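Local coordinates for malonyl CoA-acyl carrier protein transacylase (Clostridium perfringens, PDB 3PTW) that probably transfers the malonyl group from malonyl-CoA to acyl carrier protein, supplying the extender unit for fatty acid synthesis, at residues E122-A125 / E126-G130. Numbering follows the deposited sequence.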
ATOM      1  N   GLU A 122     -16.274  -7.108   2.659  1.00 39.40           N
ATOM      2  CA  GLU A 122     -17.478  -7.730   3.220  1.00 40.58           C
ATOM      3  C   GLU A 122     -17.711  -7.479   4.714  1.00 40.11           C
ATOM      4  O   GLU A 122     -18.782  -7.783   5.214  1.00 40.82           O
ATOM      5  CB  GLU A 122     -17.460  -9.242   2.967  1.00 41.53           C
ATOM      6  CG  GLU A 122     -17.594  -9.638   1.505  1.00 53.05           C
ATOM      7  CD  GLU A 122     -17.578 -11.154   1.298  1.00 43.92           C
ATOM      8  OE1 GLU A 122     -17.140 -11.889   2.217  1.00 53.73           O
ATOM      9  OE2 GLU A 122     -18.005 -11.609   0.212  1.00 54.34           O
ATOM     10  N   ALA A 123     -16.714  -6.943   5.420  1.00 38.90           N
ATOM     11  CA  ALA A 123     -16.784  -6.777   6.886  1.00 38.26           C
ATOM     12  C   ALA A 123     -17.976  -5.937   7.342  1.00 39.13           C
ATOM     13  O   ALA A 123     -18.675  -6.293   8.288  1.00 39.08           O
ATOM     14  CB  ALA A 123     -15.480  -6.179   7.429  1.00 36.64           C
ATOM     15  N   VAL A 124     -18.181  -4.813   6.653  1.00 39.73           N
ATOM     16  CA  VAL A 124     -19.265  -3.880   6.935  1.00 39.63           C
ATOM     17  C   VAL A 124     -20.182  -3.835   5.711  1.00 39.91           C
ATOM     18  O   VAL A 124     -19.704  -3.840   4.576  1.00 39.80           O
ATOM     19  CB  VAL A 124     -18.695  -2.469   7.230  1.00 38.80           C
ATOM     20  CG1 VAL A 124     -19.806  -1.479   7.540  1.00 31.96           C
ATOM     21  CG2 VAL A 124     -17.700  -2.530   8.391  1.00 31.80           C
ATOM     22  N   ALA A 125     -21.490  -3.792   5.951  1.00 40.76           N
ATOM     23  CA  ALA A 125     -22.482  -3.724   4.884  1.00 41.91           C
ATOM     24  C   ALA A 125     -22.380  -2.390   4.139  1.00 42.42           C
ATOM     25  O   ALA A 125     -21.969  -1.374   4.719  1.00 42.04           O
ATOM     26  CB  ALA A 125     -23.881  -3.906   5.456  1.00 42.91           C
ATOM     27  N   GLU A 126     -22.740  -2.411   2.854  1.00 42.96           N
ATOM     28  CA  GLU A 126     -22.695  -1.233   1.987  1.00 42.86           C
ATOM     29  C   GLU A 126     -23.581  -0.118   2.537  1.00 42.15           C
ATOM     30  O   GLU A 126     -24.719  -0.359   2.930  1.00 42.90           O
ATOM     31  CB  GLU A 126     -23.151  -1.611   0.577  1.00 44.11           C
ATOM     32  CG  GLU A 126     -22.882  -0.569  -0.504  1.00 62.68           C
ATOM     33  CD  GLU A 126     -23.060  -1.130  -1.916  1.00 45.78           C
ATOM     34  OE1 GLU A 126     -22.070  -1.121  -2.683  1.00 63.06           O
ATOM     35  OE2 GLU A 126     -24.175  -1.592  -2.253  1.00 64.33           O
ATOM     36  N   GLY A 127     -23.043   1.097   2.568  1.00 40.57           N
ATOM     37  CA  GLY A 127     -23.808   2.271   2.979  1.00 40.20           C
ATOM     38  C   GLY A 127     -23.783   2.622   4.458  1.00 39.20           C
ATOM     39  O   GLY A 127     -24.461   3.563   4.883  1.00 39.83           O
ATOM     40  N   ILE A 128     -23.015   1.891   5.262  1.00 37.69           N
ATOM     41  CA  ILE A 128     -22.964   2.240   6.684  1.00 37.32           C
ATOM     42  C   ILE A 128     -21.676   2.941   7.121  1.00 35.51           C
ATOM     43  O   ILE A 128     -21.694   3.809   8.008  1.00 34.85           O
ATOM     44  CB  ILE A 128     -23.370   1.058   7.637  1.00 38.81           C
ATOM     45  CG1 ILE A 128     -22.192   0.570   8.473  1.00 35.27           C
ATOM     46  CG2 ILE A 128     -24.142  -0.066   6.883  1.00 37.20           C
ATOM     47  CD1 ILE A 128     -22.592  -0.051   9.787  1.00 39.19           C
ATOM     48  N   GLY A 129     -20.566   2.576   6.483  1.00 34.23           N
ATOM     49  CA  GLY A 129     -19.273   3.137   6.826  1.00 33.76           C
ATOM     50  C   GLY A 129     -18.610   3.677   5.582  1.00 34.11           C
ATOM     51  O   GLY A 129     -18.999   3.325   4.471  1.00 34.68           O
ATOM     52  N   GLY A 130     -17.608   4.527   5.767  1.00 33.92           N
ATOM     53  CA  GLY A 130     -16.888   5.128   4.641  1.00 33.02           C
ATOM     54  C   GLY A 130     -15.561   5.710   5.068  1.00 31.71           C
ATOM     55  O   GLY A 130     -15.048   5.392   6.140  1.00 30.64           O
TER
HETATM   56  O   HOH W   1     -19.894   0.445   4.547  1.00 35.33           O
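Val124 and Ile128 meet through their CG1 branches, one methyl against one methylene, with the two side chains slanting across each other at the mouth of a tight turn. Val124 turns CG1 across the turn by holding it anti to the backbone N (chi1 -179°), and CD1 of Ile128 continues the contact at 3.9 Å from this methyl. The approach of Val124 CG1 to Ile128 CG1, 3.3 Å, is closer than two such carbons normally come. Since Ile128 also sits away from any staggered position (chi1 113°), the exact placement of its side chain is doubtful. In the modelled conformation its other branch, CG2, is nearly eclipsed with its own backbone N; Ile128 CG2 lies 3.3 Å from Ala125 O and 4.1 Å from Ala125 CB.

The backbone between these side chains forms a type II beta turn over Ala125-Ile128, with Gly127 supplying the left-handed third position, where a CB would collide with the preceding carbonyl oxygen. The turn links helix 106-122 to strand 129-135 of the four-stranded antiparallel sheet, the small ferredoxin-like subdomain characteristic of malonyl transferases. Its closing bond, Ile128 N to Ala125 O, is weak at 3.5 Å. A water bridges the turn to the strand: it accepts from Gly129 N at 3.0 Å and lies 2.8 Å from Ala125 O, to which it probably donates, though it has more acceptors in reach than protons.

The side chain of Glu126, at the second position of the turn, leaves its backbone pointing away from 122-125. Met202 touches both Val124 and Ile128, and Pro197 also packs on the valine. Ile128 and Gly130 make backbone bonds with Leu172 and Gly170, respectively, where strand 165-169 of the same sheet gives way to helix 172-184.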